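Local coordinates for aeromonas extracellular serine protease (Aeromonas sobria, PDB 3WQB), which acts as a calcium-binding, kexin-like subtilisin protease, cutting peptide chains after paired basic residues that include a lysine and serving as a probable secreted virulence factor, at residues L57-A62 with M346-S351; W61-G66 with I135-Q140; W254-S259 with P340-A345. The protein carries 1 engineered substitution. All coordinates share one frame; numbering follows the deposited sequence.

Contact 1 (L57-A62 with M346-S351)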
ATOM      1  N   LEU A  57      11.127  -3.703  15.764  1.00 10.44           N
ATOM      2  CA  LEU A  57      10.366  -2.463  15.919  1.00 10.71           C
ATOM      3  C   LEU A  57      10.822  -1.592  17.090  1.00 10.39           C
ATOM      4  O   LEU A  57      10.230  -0.535  17.353  1.00 10.52           O
ATOM      5  CB  LEU A  57       8.874  -2.763  16.023  1.00 11.09           C
ATOM      6  CG  LEU A  57       8.296  -3.480  14.805  1.00 10.60           C
ATOM      7  CD1 LEU A  57       6.907  -4.013  15.126  1.00 11.78           C
ATOM      8  CD2 LEU A  57       8.260  -2.571  13.572  1.00 11.58           C
ATOM      9  N   ASN A  58      11.864  -2.042  17.798  1.00 10.76           N
ATOM     10  CA  ASN A  58      12.393  -1.384  19.004  1.00 10.73           C
ATOM     11  C   ASN A  58      11.281  -0.882  19.904  1.00 10.75           C
ATOM     12  O   ASN A  58      11.149   0.317  20.164  1.00 11.30           O
ATOM     13  CB  ASN A  58      13.420  -0.277  18.695  1.00 11.15           C
ATOM     14  CG  ASN A  58      14.330   0.007  19.888  1.00 11.31           C
ATOM     15  OD1 ASN A  58      14.756  -0.910  20.589  1.00 11.93           O
ATOM     16  ND2 ASN A  58      14.611   1.274  20.128  1.00 11.91           N
ATOM     17  N   LEU A  59      10.462  -1.826  20.365  1.00 10.26           N
ATOM     18  CA  LEU A  59       9.268  -1.505  21.147  1.00 10.24           C
ATOM     19  C   LEU A  59       9.364  -2.020  22.579  1.00 10.17           C
ATOM     20  O   LEU A  59       8.401  -1.910  23.344  1.00 10.79           O
ATOM     21  CB  LEU A  59       8.006  -2.061  20.473  1.00 10.46           C
ATOM     22  CG  LEU A  59       7.974  -3.543  20.087  1.00 10.30           C
ATOM     23  CD1 LEU A  59       8.054  -4.474  21.286  1.00 11.76           C
ATOM     24  CD2 LEU A  59       6.715  -3.818  19.281  1.00 10.39           C
ATOM     25  N   TRP A  60      10.527  -2.549  22.958  1.00 10.47           N
ATOM     26  CA  TRP A  60      10.666  -3.172  24.279  1.00 10.86           C
ATOM     27  C   TRP A  60      10.348  -2.225  25.451  1.00 10.85           C
ATOM     28  O   TRP A  60       9.809  -2.657  26.464  1.00 11.35           O
ATOM     29  CB  TRP A  60      12.047  -3.806  24.427  1.00 10.86           C
ATOM     30  CG  TRP A  60      13.193  -2.842  24.373  1.00 11.35           C
ATOM     31  CD1 TRP A  60      13.948  -2.522  23.282  1.00 11.04           C
ATOM     32  CD2 TRP A  60      13.724  -2.086  25.470  1.00 11.78           C
ATOM     33  NE1 TRP A  60      14.916  -1.606  23.629  1.00 11.50           N
ATOM     34  CE2 TRP A  60      14.798  -1.321  24.965  1.00 11.87           C
ATOM     35  CE3 TRP A  60      13.387  -1.971  26.829  1.00 12.12           C
ATOM     36  CZ2 TRP A  60      15.550  -0.463  25.774  1.00 12.71           C
ATOM     37  CZ3 TRP A  60      14.133  -1.109  27.632  1.00 13.12           C
ATOM     38  CH2 TRP A  60      15.196  -0.365  27.099  1.00 13.25           C
ATOM     39  N   TRP A  61      10.680  -0.945  25.312  1.00 10.94           N
ATOM     40  CA  TRP A  61      10.451   0.017  26.379  1.00 11.49           C
ATOM     41  C   TRP A  61       8.974   0.354  26.486  1.00 11.71           C
ATOM     42  O   TRP A  61       8.466   0.534  27.587  1.00 12.34           O
ATOM     43  CB  TRP A  61      11.327   1.253  26.183  1.00 12.12           C
ATOM     44  CG  TRP A  61      11.238   2.296  27.261  1.00 12.80           C
ATOM     45  CD1 TRP A  61      12.057   2.433  28.352  1.00 13.60           C
ATOM     46  CD2 TRP A  61      10.302   3.381  27.324  1.00 13.82           C
ATOM     47  NE1 TRP A  61      11.676   3.532  29.092  1.00 14.42           N
ATOM     48  CE2 TRP A  61      10.607   4.134  28.481  1.00 15.13           C
ATOM     49  CE3 TRP A  61       9.228   3.786  26.515  1.00 13.78           C
ATOM     50  CZ2 TRP A  61       9.870   5.265  28.856  1.00 15.60           C
ATOM     51  CZ3 TRP A  61       8.501   4.915  26.882  1.00 14.21           C
ATOM     52  CH2 TRP A  61       8.831   5.644  28.040  1.00 15.33           C
ATOM     53  N   ALA A  62       8.269   0.417  25.355  1.00 11.65           N
ATOM     54  CA  ALA A  62       6.812   0.503  25.408  1.00 11.99           C
ATOM     55  C   ALA A  62       6.230  -0.667  26.212  1.00 11.86           C
ATOM     56  O   ALA A  62       5.445  -0.469  27.139  1.00 12.47           O
ATOM     57  CB  ALA A  62       6.216   0.555  24.016  1.00 12.15           C
ATOM     58  N   MET A 346       1.567   2.203  15.563  1.00 10.54           N
ATOM     59  CA  MET A 346       0.632   3.307  15.648  1.00 11.03           C
ATOM     60  C   MET A 346      -0.273   3.169  16.874  1.00 10.92           C
ATOM     61  O   MET A 346      -0.489   4.138  17.607  1.00 11.10           O
ATOM     62  CB  MET A 346      -0.202   3.366  14.372  1.00 11.76           C
ATOM     63  CG  MET A 346      -1.017   4.631  14.212  1.00 13.47           C
ATOM     64  SD  MET A 346      -0.005   6.112  13.971  1.00 13.23           S
ATOM     65  CE  MET A 346       0.594   5.962  12.291  1.00 13.77           C
ATOM     66  N   ALA A 347      -0.800   1.963  17.105  1.00 10.47           N
ATOM     67  CA  ALA A 347      -1.676   1.735  18.250  1.00 11.10           C
ATOM     68  C   ALA A 347      -0.930   1.969  19.566  1.00 10.82           C
ATOM     69  O   ALA A 347      -1.492   2.519  20.519  1.00 11.68           O
ATOM     70  CB  ALA A 347      -2.265   0.344  18.212  1.00 11.19           C
ATOM     71  N   LEU A 348       0.337   1.591  19.623  1.00 10.93           N
ATOM     72  CA  LEU A 348       1.144   1.852  20.816  1.00 10.80           C
ATOM     73  C   LEU A 348       1.237   3.358  21.073  1.00 10.70           C
ATOM     74  O   LEU A 348       0.969   3.840  22.180  1.00 11.20           O
ATOM     75  CB  LEU A 348       2.546   1.238  20.692  1.00 11.17           C
ATOM     76  CG  LEU A 348       2.595  -0.293  20.691  1.00 10.63           C
ATOM     77  CD1 LEU A 348       4.026  -0.793  20.588  1.00 11.21           C
ATOM     78  CD2 LEU A 348       1.933  -0.856  21.939  1.00 11.75           C
ATOM     79  N   LEU A 349       1.590   4.107  20.037  1.00 11.28           N
ATOM     80  CA  LEU A 349       1.744   5.542  20.185  1.00 11.78           C
ATOM     81  C   LEU A 349       0.437   6.202  20.579  1.00 11.96           C
ATOM     82  O   LEU A 349       0.406   7.051  21.468  1.00 12.85           O
ATOM     83  CB  LEU A 349       2.280   6.162  18.897  1.00 12.25           C
ATOM     84  CG  LEU A 349       3.661   5.700  18.447  1.00 14.12           C
ATOM     85  CD1 LEU A 349       4.044   6.459  17.212  1.00 15.30           C
ATOM     86  CD2 LEU A 349       4.709   5.852  19.522  1.00 15.65           C
ATOM     87  N   MET A 350      -0.642   5.814  19.908  1.00 11.78           N
ATOM     88  CA  MET A 350      -1.954   6.358  20.221  1.00 12.35           C
ATOM     89  C   MET A 350      -2.363   6.058  21.654  1.00 12.72           C
ATOM     90  O   MET A 350      -2.976   6.895  22.311  1.00 13.58           O
ATOM     91  CB  MET A 350      -3.007   5.825  19.254  1.00 12.42           C
ATOM     92  CG  MET A 350      -2.880   6.362  17.846  1.00 11.89           C
ATOM     93  SD  MET A 350      -4.070   5.538  16.782  1.00 12.88           S
ATOM     94  CE  MET A 350      -3.947   6.574  15.322  1.00 13.30           C
ATOM     95  N   SER A 351      -2.035   4.873  22.150  1.00 12.48           N
ATOM     96  CA  SER A 351      -2.423   4.524  23.518  1.00 12.52           C
ATOM     97  C   SER A 351      -1.652   5.339  24.552  1.00 13.04           C
ATOM     98  O   SER A 351      -2.198   5.661  25.609  1.00 14.25           O
ATOM     99  CB  SER A 351      -2.297   3.025  23.786  1.00 12.32           C
ATOM    100  OG  SER A 351      -0.949   2.586  23.882  1.00 11.86           O
TER
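Leu348 pushes its CD1 methyl into the angle between Leu59 and Ala62, joining two helices of the subtilisin fold: the long central helix 335-352, near its C-terminal end, and the short helix 60-64 ahead of the first strand of the sheet. Leu348 supplies about half of the buried surface. Its isobutyl group is stretched straight out, with CD1 anti to CA (chi2 -179°), so a single methyl faces both partners. They form the two neighbouring walls of a notch: Leu59 CB is 4.2 Å from Leu348 CD1, and Ala62 CB lies 4.3 Å from the same Leu348 methyl. Leu59 CG lies between its own backbone N and carbonyl carbon (chi1 52°), a turn that brings a second atom, Leu59 CD2, within 4.3 Å of Leu348 CD1. Leu59 is the N-cap residue of its helix and Ala62 comes three residues later, so Leu348 covers the opening turn. Ala62 and Leu348 are the closest backbone pair, with CA atoms 7.4 Å apart, a spacing bridged by side chains alone. All three residues are buried, and the contact between the segments is purely apolar. Helix 419-426 closes the group from a further direction, its Leu423 touching both Ala62 and Leu349, while Asn420 OD1 accepts a hydrogen bond from Trp61 N. Beyond Leu348, the hydroxyl of Ser351 folds back over the last turn: Ser351 OG donates to Leu348 O at 2.9 Å, tilted 25° from the carbonyl plane, and also accepts a hydrogen bond from Gly69 N.

Contact 2 (W61-G66 with I135-Q140)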
ATOM      1  N   TRP A  61      10.680  -0.945  25.312  1.00 10.94           N
ATOM      2  CA  TRP A  61      10.451   0.017  26.379  1.00 11.49           C
ATOM      3  C   TRP A  61       8.974   0.354  26.486  1.00 11.71           C
ATOM      4  O   TRP A  61       8.466   0.534  27.587  1.00 12.34           O
ATOM      5  CB  TRP A  61      11.327   1.253  26.183  1.00 12.12           C
ATOM      6  CG  TRP A  61      11.238   2.296  27.261  1.00 12.80           C
ATOM      7  CD1 TRP A  61      12.057   2.433  28.352  1.00 13.60           C
ATOM      8  CD2 TRP A  61      10.302   3.381  27.324  1.00 13.82           C
ATOM      9  NE1 TRP A  61      11.676   3.532  29.092  1.00 14.42           N
ATOM     10  CE2 TRP A  61      10.607   4.134  28.481  1.00 15.13           C
ATOM     11  CE3 TRP A  61       9.228   3.786  26.515  1.00 13.78           C
ATOM     12  CZ2 TRP A  61       9.870   5.265  28.856  1.00 15.60           C
ATOM     13  CZ3 TRP A  61       8.501   4.915  26.882  1.00 14.21           C
ATOM     14  CH2 TRP A  61       8.831   5.644  28.040  1.00 15.33           C
ATOM     15  N   ALA A  62       8.269   0.417  25.355  1.00 11.65           N
ATOM     16  CA  ALA A  62       6.812   0.503  25.408  1.00 11.99           C
ATOM     17  C   ALA A  62       6.230  -0.667  26.212  1.00 11.86           C
ATOM     18  O   ALA A  62       5.445  -0.469  27.139  1.00 12.47           O
ATOM     19  CB  ALA A  62       6.216   0.555  24.016  1.00 12.15           C
ATOM     20  N   HIS A  63       6.649  -1.881  25.881  1.00 12.12           N
ATOM     21  CA  HIS A  63       6.142  -3.049  26.578  1.00 12.48           C
ATOM     22  C   HIS A  63       6.505  -3.055  28.062  1.00 12.90           C
ATOM     23  O   HIS A  63       5.664  -3.393  28.886  1.00 13.62           O
ATOM     24  CB  HIS A  63       6.593  -4.331  25.878  1.00 12.10           C
ATOM     25  CG  HIS A  63       5.780  -4.660  24.664  1.00 12.62           C
ATOM     26  ND1 HIS A  63       5.573  -5.955  24.240  1.00 13.49           N
ATOM     27  CD2 HIS A  63       5.103  -3.867  23.798  1.00 12.32           C
ATOM     28  CE1 HIS A  63       4.816  -5.945  23.158  1.00 13.05           C
ATOM     29  NE2 HIS A  63       4.519  -4.691  22.867  1.00 12.21           N
ATOM     30  N   ARG A  64       7.733  -2.655  28.403  1.00 13.06           N
ATOM     31  CA  ARG A  64       8.161  -2.636  29.798  1.00 13.46           C
ATOM     32  C   ARG A  64       7.524  -1.504  30.597  1.00 13.90           C
ATOM     33  O   ARG A  64       7.567  -1.536  31.817  1.00 14.67           O
ATOM     34  CB  ARG A  64       9.689  -2.556  29.913  1.00 13.27           C
ATOM     35  CG  ARG A  64      10.418  -3.813  29.467  1.00 13.41           C
ATOM     36  CD  ARG A  64      11.879  -3.795  29.877  1.00 13.24           C
ATOM     37  NE  ARG A  64      12.026  -4.044  31.311  1.00 13.70           N
ATOM     38  CZ  ARG A  64      13.167  -3.962  31.990  1.00 14.61           C
ATOM     39  NH1 ARG A  64      14.300  -3.639  31.381  1.00 15.85           N
ATOM     40  NH2 ARG A  64      13.170  -4.209  33.295  1.00 16.19           N
ATOM     41  N   THR A  65       6.948  -0.506  29.933  1.00 13.41           N
ATOM     42  CA  THR A  65       6.266   0.582  30.655  1.00 13.37           C
ATOM     43  C   THR A  65       4.742   0.538  30.518  1.00 13.71           C
ATOM     44  O   THR A  65       4.054   1.486  30.897  1.00 14.53           O
ATOM     45  CB  THR A  65       6.777   1.988  30.239  1.00 12.76           C
ATOM     46  OG1 THR A  65       6.516   2.204  28.846  1.00 12.67           O
ATOM     47  CG2 THR A  65       8.279   2.165  30.526  1.00 14.53           C
ATOM     48  N   GLY A  66       4.216  -0.556  29.970  1.00 13.35           N
ATOM     49  CA  GLY A  66       2.774  -0.760  29.926  1.00 13.87           C
ATOM     50  C   GLY A  66       2.055  -0.056  28.789  1.00 13.65           C
ATOM     51  O   GLY A  66       0.824   0.051  28.802  1.00 15.05           O
ATOM     52  N   ILE A 135       2.017  -6.860  18.985  1.00 10.31           N
ATOM     53  CA  ILE A 135       2.735  -5.600  19.128  1.00 10.23           C
ATOM     54  C   ILE A 135       1.979  -4.678  20.092  1.00 10.33           C
ATOM     55  O   ILE A 135       2.586  -4.020  20.943  1.00 10.58           O
ATOM     56  CB  ILE A 135       2.865  -4.930  17.761  1.00  9.40           C
ATOM     57  CG1 ILE A 135       3.853  -5.695  16.894  1.00  9.04           C
ATOM     58  CG2 ILE A 135       3.304  -3.471  17.874  1.00 10.54           C
ATOM     59  CD1 ILE A 135       3.725  -5.342  15.416  1.00 10.49           C
ATOM     60  N   ALA A 136       0.653  -4.655  19.942  1.00 10.45           N
ATOM     61  CA  ALA A 136      -0.248  -3.816  20.722  1.00 10.81           C
ATOM     62  C   ALA A 136      -1.323  -4.754  21.288  1.00 10.90           C
ATOM     63  O   ALA A 136      -2.477  -4.752  20.830  1.00 10.99           O
ATOM     64  CB  ALA A 136      -0.858  -2.737  19.838  1.00 11.30           C
ATOM     65  N   PRO A 137      -0.948  -5.564  22.300  1.00 10.83           N
ATOM     66  CA  PRO A 137      -1.804  -6.665  22.738  1.00 11.73           C
ATOM     67  C   PRO A 137      -3.039  -6.242  23.526  1.00 12.15           C
ATOM     68  O   PRO A 137      -3.837  -7.098  23.928  1.00 12.70           O
ATOM     69  CB  PRO A 137      -0.866  -7.521  23.593  1.00 12.29           C
ATOM     70  CG  PRO A 137       0.113  -6.554  24.138  1.00 12.30           C
ATOM     71  CD  PRO A 137       0.315  -5.512  23.061  1.00 10.86           C
ATOM     72  N   ARG A 138      -3.217  -4.946  23.731  1.00 12.56           N
ATOM     73  CA  ARG A 138      -4.453  -4.456  24.340  1.00 13.27           C
ATOM     74  C   ARG A 138      -5.346  -3.697  23.354  1.00 13.13           C
ATOM     75  O   ARG A 138      -6.414  -3.192  23.729  1.00 14.09           O
ATOM     76  CB  ARG A 138      -4.160  -3.635  25.602  1.00 13.94           C
ATOM     77  CG  ARG A 138      -3.502  -4.438  26.727  1.00 15.13           C
ATOM     78  CD  ARG A 138      -3.391  -3.628  28.014  1.00 19.13           C
ATOM     79  NE  ARG A 138      -4.710  -3.270  28.523  1.00 22.17           N
ATOM     80  CZ  ARG A 138      -4.967  -2.260  29.352  1.00 23.77           C
ATOM     81  NH1 ARG A 138      -3.998  -1.469  29.793  1.00 24.84           N
ATOM     82  NH2 ARG A 138      -6.213  -2.036  29.730  1.00 25.53           N
ATOM     83  N   ALA A 139      -4.918  -3.620  22.094  1.00 12.76           N
ATOM     84  CA  ALA A 139      -5.756  -3.021  21.056  1.00 13.14           C
ATOM     85  C   ALA A 139      -6.959  -3.926  20.765  1.00 13.61           C
ATOM     86  O   ALA A 139      -6.919  -5.134  21.043  1.00 15.39           O
ATOM     87  CB  ALA A 139      -4.940  -2.758  19.797  1.00 13.08           C
ATOM     88  N   GLN A 140      -8.015  -3.343  20.204  1.00 13.07           N
ATOM     89  CA  GLN A 140      -9.246  -4.085  19.897  1.00 13.16           C
ATOM     90  C   GLN A 140      -9.442  -4.200  18.396  1.00 12.99           C
ATOM     91  O   GLN A 140      -9.275  -3.225  17.675  1.00 13.08           O
ATOM     92  CB  GLN A 140     -10.461  -3.417  20.539  1.00 14.43           C
ATOM     93  CG  GLN A 140     -10.442  -3.432  22.063  1.00 17.26           C
ATOM     94  CD  GLN A 140     -11.308  -4.523  22.655  1.00 22.23           C
ATOM     95  OE1 GLN A 140     -10.853  -5.644  22.873  1.00 24.79           O
ATOM     96  NE2 GLN A 140     -12.565  -4.191  22.937  1.00 25.22           N
TER
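His63 reaches from helix 60-64 to the backbone of Ile135, and this one hydrogen bond dominates the meeting of the two segments. Trp61, at the start of the segment, packs within it: its indole lies under Thr65 CG2, a methyl 3.7 Å above the ring plane and over its centre. Ala62 touches Val419 of helix 419-426. His63 comes next. Its CG sits beside the backbone N, anti to the carbonyl carbon (chi1 -79°), which swings the imidazole across to the loop. There His63 NE2 donates to Ile135 O at 2.8 Å, and the bond is nearly straight at 165°. The carbonyl oxygen lies at the ring edge, close to the imidazole plane, but seen from the acceptor the donor stands 34° off the carbonyl plane. Pro137 CD approaches the same NE2 obliquely at 4.3 Å. The CB of Ile135 is directed away from the helix, and its side chain packs on Leu348 and Leu57, while its backbone bonds to Ile122. After His63, Arg64 leaves in a different direction for a salt bridge with Glu22. Thr65 OG1 returns to Trp61 O at 2.9 Å, a bond that ties the last turn together. Gly66, with positive phi, then ends the helix. Its N makes a weak bond to His63 O, and the neighbouring Val67 N reaches back to Ala62 O. Across the contact, Ala136 to Ala139 form a type I turn closed by Ala139 N to Ala136 O at 3.0 Å; the Pro137 side chain in it lies about 7 Å from a bound calcium ion. A helix ended by a Schellman motif is thus joined through one histidine-to-carbonyl bond to the loop entering strand 140-144, whose turn lies close to the first calcium site of the subtilisin domain.

Contact 3 (W254-S259 with P340-A345); sequences WNLVVS and PSTSGA
Van der Waals packing between Val258 and Thr342 carries this strand-to-helix contact. The two branched side chains pass each other in opposite directions, and Val258 CG1 makes the closest approach. It lies 3.4 Å from Thr342 OG1 and 4.0 Å from Thr342 CG2. A second apolar touch comes from Leu256, two residues back on the same side of the strand, whose CD2 lies 4.2 Å from Thr342 CG2. The Thr342 methyl therefore faces both Leu256 CD2 and Val258 CG1 from the helix side. The polar part belongs to the helix: chi1 of -56° puts Thr342 OG1 beside its own backbone N, where the hydroxyl bonds to Ala338 O one turn earlier. The valine methyl thus meets a hydroxyl already engaged, in a buried place. Around the contact, strand 255-261 runs parallel between strands 211-215 and 277-282, its backbone bonded to Lys214 and Phe278, and Thr342 also touches Ala281 of the outer strand. Helix 335-352, whose first turn holds Ala336, an engineered residue at a predicted charge-relay position, lies across this part of the sheet, with Pro340 turned away from the strand onto helix 115-124.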
ATOM      1  N   TRP A 254      -3.554   9.965   2.390  1.00  9.29           N
ATOM      2  CA  TRP A 254      -4.198   9.426   3.598  1.00  9.78           C
ATOM      3  C   TRP A 254      -3.626   8.063   3.962  1.00  9.05           C
ATOM      4  O   TRP A 254      -3.530   7.732   5.148  1.00  9.64           O
ATOM      5  CB  TRP A 254      -5.722   9.368   3.435  1.00  9.95           C
ATOM      6  CG  TRP A 254      -6.226  10.646   2.841  1.00  9.90           C
ATOM      7  CD1 TRP A 254      -6.774  10.811   1.605  1.00 10.27           C
ATOM      8  CD2 TRP A 254      -6.117  11.963   3.414  1.00 10.73           C
ATOM      9  NE1 TRP A 254      -7.060  12.146   1.387  1.00 11.06           N
ATOM     10  CE2 TRP A 254      -6.655  12.872   2.477  1.00 11.26           C
ATOM     11  CE3 TRP A 254      -5.633  12.458   4.640  1.00 11.02           C
ATOM     12  CZ2 TRP A 254      -6.718  14.256   2.722  1.00 11.95           C
ATOM     13  CZ3 TRP A 254      -5.714  13.835   4.889  1.00 11.59           C
ATOM     14  CH2 TRP A 254      -6.243  14.709   3.932  1.00 12.15           C
ATOM     15  N   ASN A 255      -3.201   7.288   2.959  1.00  8.96           N
ATOM     16  CA  ASN A 255      -2.516   6.033   3.216  1.00  8.89           C
ATOM     17  C   ASN A 255      -1.079   6.271   3.629  1.00  8.82           C
ATOM     18  O   ASN A 255      -0.335   6.968   2.919  1.00 10.69           O
ATOM     19  CB  ASN A 255      -2.521   5.173   1.956  1.00  8.71           C
ATOM     20  CG  ASN A 255      -3.810   4.434   1.762  1.00  8.77           C
ATOM     21  OD1 ASN A 255      -4.441   4.025   2.735  1.00 10.45           O
ATOM     22  ND2 ASN A 255      -4.210   4.237   0.502  1.00  9.95           N
ATOM     23  N   LEU A 256      -0.701   5.698   4.771  1.00  9.04           N
ATOM     24  CA  LEU A 256       0.694   5.608   5.170  1.00  8.94           C
ATOM     25  C   LEU A 256       1.222   4.313   4.552  1.00  8.66           C
ATOM     26  O   LEU A 256       0.868   3.216   5.004  1.00  8.97           O
ATOM     27  CB  LEU A 256       0.802   5.578   6.701  1.00  9.21           C
ATOM     28  CG  LEU A 256       2.186   5.791   7.333  1.00  9.54           C
ATOM     29  CD1 LEU A 256       2.068   6.032   8.827  1.00 10.94           C
ATOM     30  CD2 LEU A 256       3.096   4.599   7.060  1.00 10.10           C
ATOM     31  N   VAL A 257       2.043   4.447   3.516  1.00  8.04           N
ATOM     32  CA  VAL A 257       2.493   3.294   2.728  1.00  8.58           C
ATOM     33  C   VAL A 257       3.808   2.748   3.279  1.00  8.77           C
ATOM     34  O   VAL A 257       4.740   3.511   3.544  1.00  8.90           O
ATOM     35  CB  VAL A 257       2.610   3.643   1.231  1.00  8.22           C
ATOM     36  CG1 VAL A 257       2.955   2.407   0.426  1.00  9.23           C
ATOM     37  CG2 VAL A 257       1.301   4.227   0.701  1.00  9.45           C
ATOM     38  N   VAL A 258       3.873   1.425   3.472  1.00  8.74           N
ATOM     39  CA  VAL A 258       5.039   0.812   4.118  1.00  9.34           C
ATOM     40  C   VAL A 258       5.705  -0.264   3.288  1.00  8.96           C
ATOM     41  O   VAL A 258       5.034  -1.079   2.648  1.00  9.22           O
ATOM     42  CB  VAL A 258       4.713   0.255   5.529  1.00  9.92           C
ATOM     43  CG1 VAL A 258       4.203   1.356   6.429  1.00 11.56           C
ATOM     44  CG2 VAL A 258       3.710  -0.872   5.464  1.00 10.93           C
ATOM     45  N   SER A 259       7.029  -0.249   3.318  1.00  8.92           N
ATOM     46  CA  SER A 259       7.825  -1.327   2.748  1.00  8.99           C
ATOM     47  C   SER A 259       8.218  -2.338   3.835  1.00  8.57           C
ATOM     48  O   SER A 259       8.103  -2.064   5.034  1.00  9.50           O
ATOM     49  CB  SER A 259       9.069  -0.757   2.088  1.00  9.46           C
ATOM     50  OG  SER A 259       9.909  -0.119   3.035  1.00 10.27           O
ATOM     51  N   PRO A 340       0.658  -4.513   9.356  1.00  8.70           N
ATOM     52  CA  PRO A 340       0.233  -4.648  10.762  1.00  8.80           C
ATOM     53  C   PRO A 340       1.345  -4.326  11.759  1.00  9.22           C
ATOM     54  O   PRO A 340       1.053  -3.934  12.879  1.00  9.48           O
ATOM     55  CB  PRO A 340      -0.201  -6.121  10.869  1.00  8.76           C
ATOM     56  CG  PRO A 340       0.496  -6.814   9.733  1.00  8.67           C
ATOM     57  CD  PRO A 340       0.474  -5.779   8.625  1.00  8.71           C
ATOM     58  N   SER A 341       2.601  -4.492  11.359  1.00  8.77           N
ATOM     59  CA  SER A 341       3.703  -4.023  12.207  1.00  9.04           C
ATOM     60  C   SER A 341       3.585  -2.524  12.480  1.00  9.48           C
ATOM     61  O   SER A 341       3.787  -2.073  13.602  1.00  9.63           O
ATOM     62  CB  SER A 341       5.051  -4.379  11.589  1.00  9.39           C
ATOM     63  OG  SER A 341       5.228  -5.784  11.560  1.00 10.07           O
ATOM     64  N   THR A 342       3.230  -1.777  11.442  1.00  9.60           N
ATOM     65  CA  THR A 342       3.023  -0.341  11.540  1.00  9.69           C
ATOM     66  C   THR A 342       1.712  -0.003  12.257  1.00  9.69           C
ATOM     67  O   THR A 342       1.684   0.912  13.077  1.00  9.85           O
ATOM     68  CB  THR A 342       3.086   0.292  10.138  1.00  9.65           C
ATOM     69  OG1 THR A 342       4.338  -0.061   9.532  1.00  9.68           O
ATOM     70  CG2 THR A 342       2.963   1.805  10.195  1.00 10.69           C
ATOM     71  N   SER A 343       0.643  -0.752  11.967  1.00  8.96           N
ATOM     72  CA  SER A 343      -0.640  -0.585  12.670  1.00  9.17           C
ATOM     73  C   SER A 343      -0.454  -0.760  14.171  1.00  9.22           C
ATOM     74  O   SER A 343      -0.972   0.024  14.962  1.00  9.60           O
ATOM     75  CB  SER A 343      -1.682  -1.578  12.141  1.00  8.92           C
ATOM     76  OG  SER A 343      -2.018  -1.263  10.799  1.00  9.13           O
ATOM     77  N   GLY A 344       0.279  -1.797  14.561  1.00  9.90           N
ATOM     78  CA  GLY A 344       0.593  -2.041  15.961  1.00  9.96           C
ATOM     79  C   GLY A 344       1.414  -0.919  16.572  1.00  9.88           C
ATOM     80  O   GLY A 344       1.102  -0.447  17.667  1.00 10.39           O
ATOM     81  N   ALA A 345       2.437  -0.453  15.853  1.00 10.34           N
ATOM     82  CA  ALA A 345       3.272   0.658  16.322  1.00 10.62           C
ATOM     83  C   ALA A 345       2.424   1.915  16.538  1.00 10.52           C
ATOM     84  O   ALA A 345       2.548   2.605  17.556  1.00 10.90           O
ATOM     85  CB  ALA A 345       4.396   0.939  15.331  1.00 11.30           C
TER

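Overall arrangement
All three contacts lie in the subtilisin domain. Contacts 1 and 2 share Trp61 and Ala62 of helix 60-64, with centres about 6 Å apart. Contacts 1 and 3 use successive stretches of one long helix, 335-352. Their centres are about 13 Å apart, and those of contacts 2 and 3 about 17 Å. Along the chain contact 2 closes before contact 3 opens, and contact 3 is nested inside the long loop closed by contact 1. Ala136 of contact 2 meets Ala347 of contact 1, and Ile135 packs against Ser341 and Gly344 of contact 3. Helix 335-352 thus links the sheet to the early helix and the loop near the first calcium site, packing together segments far apart in sequence.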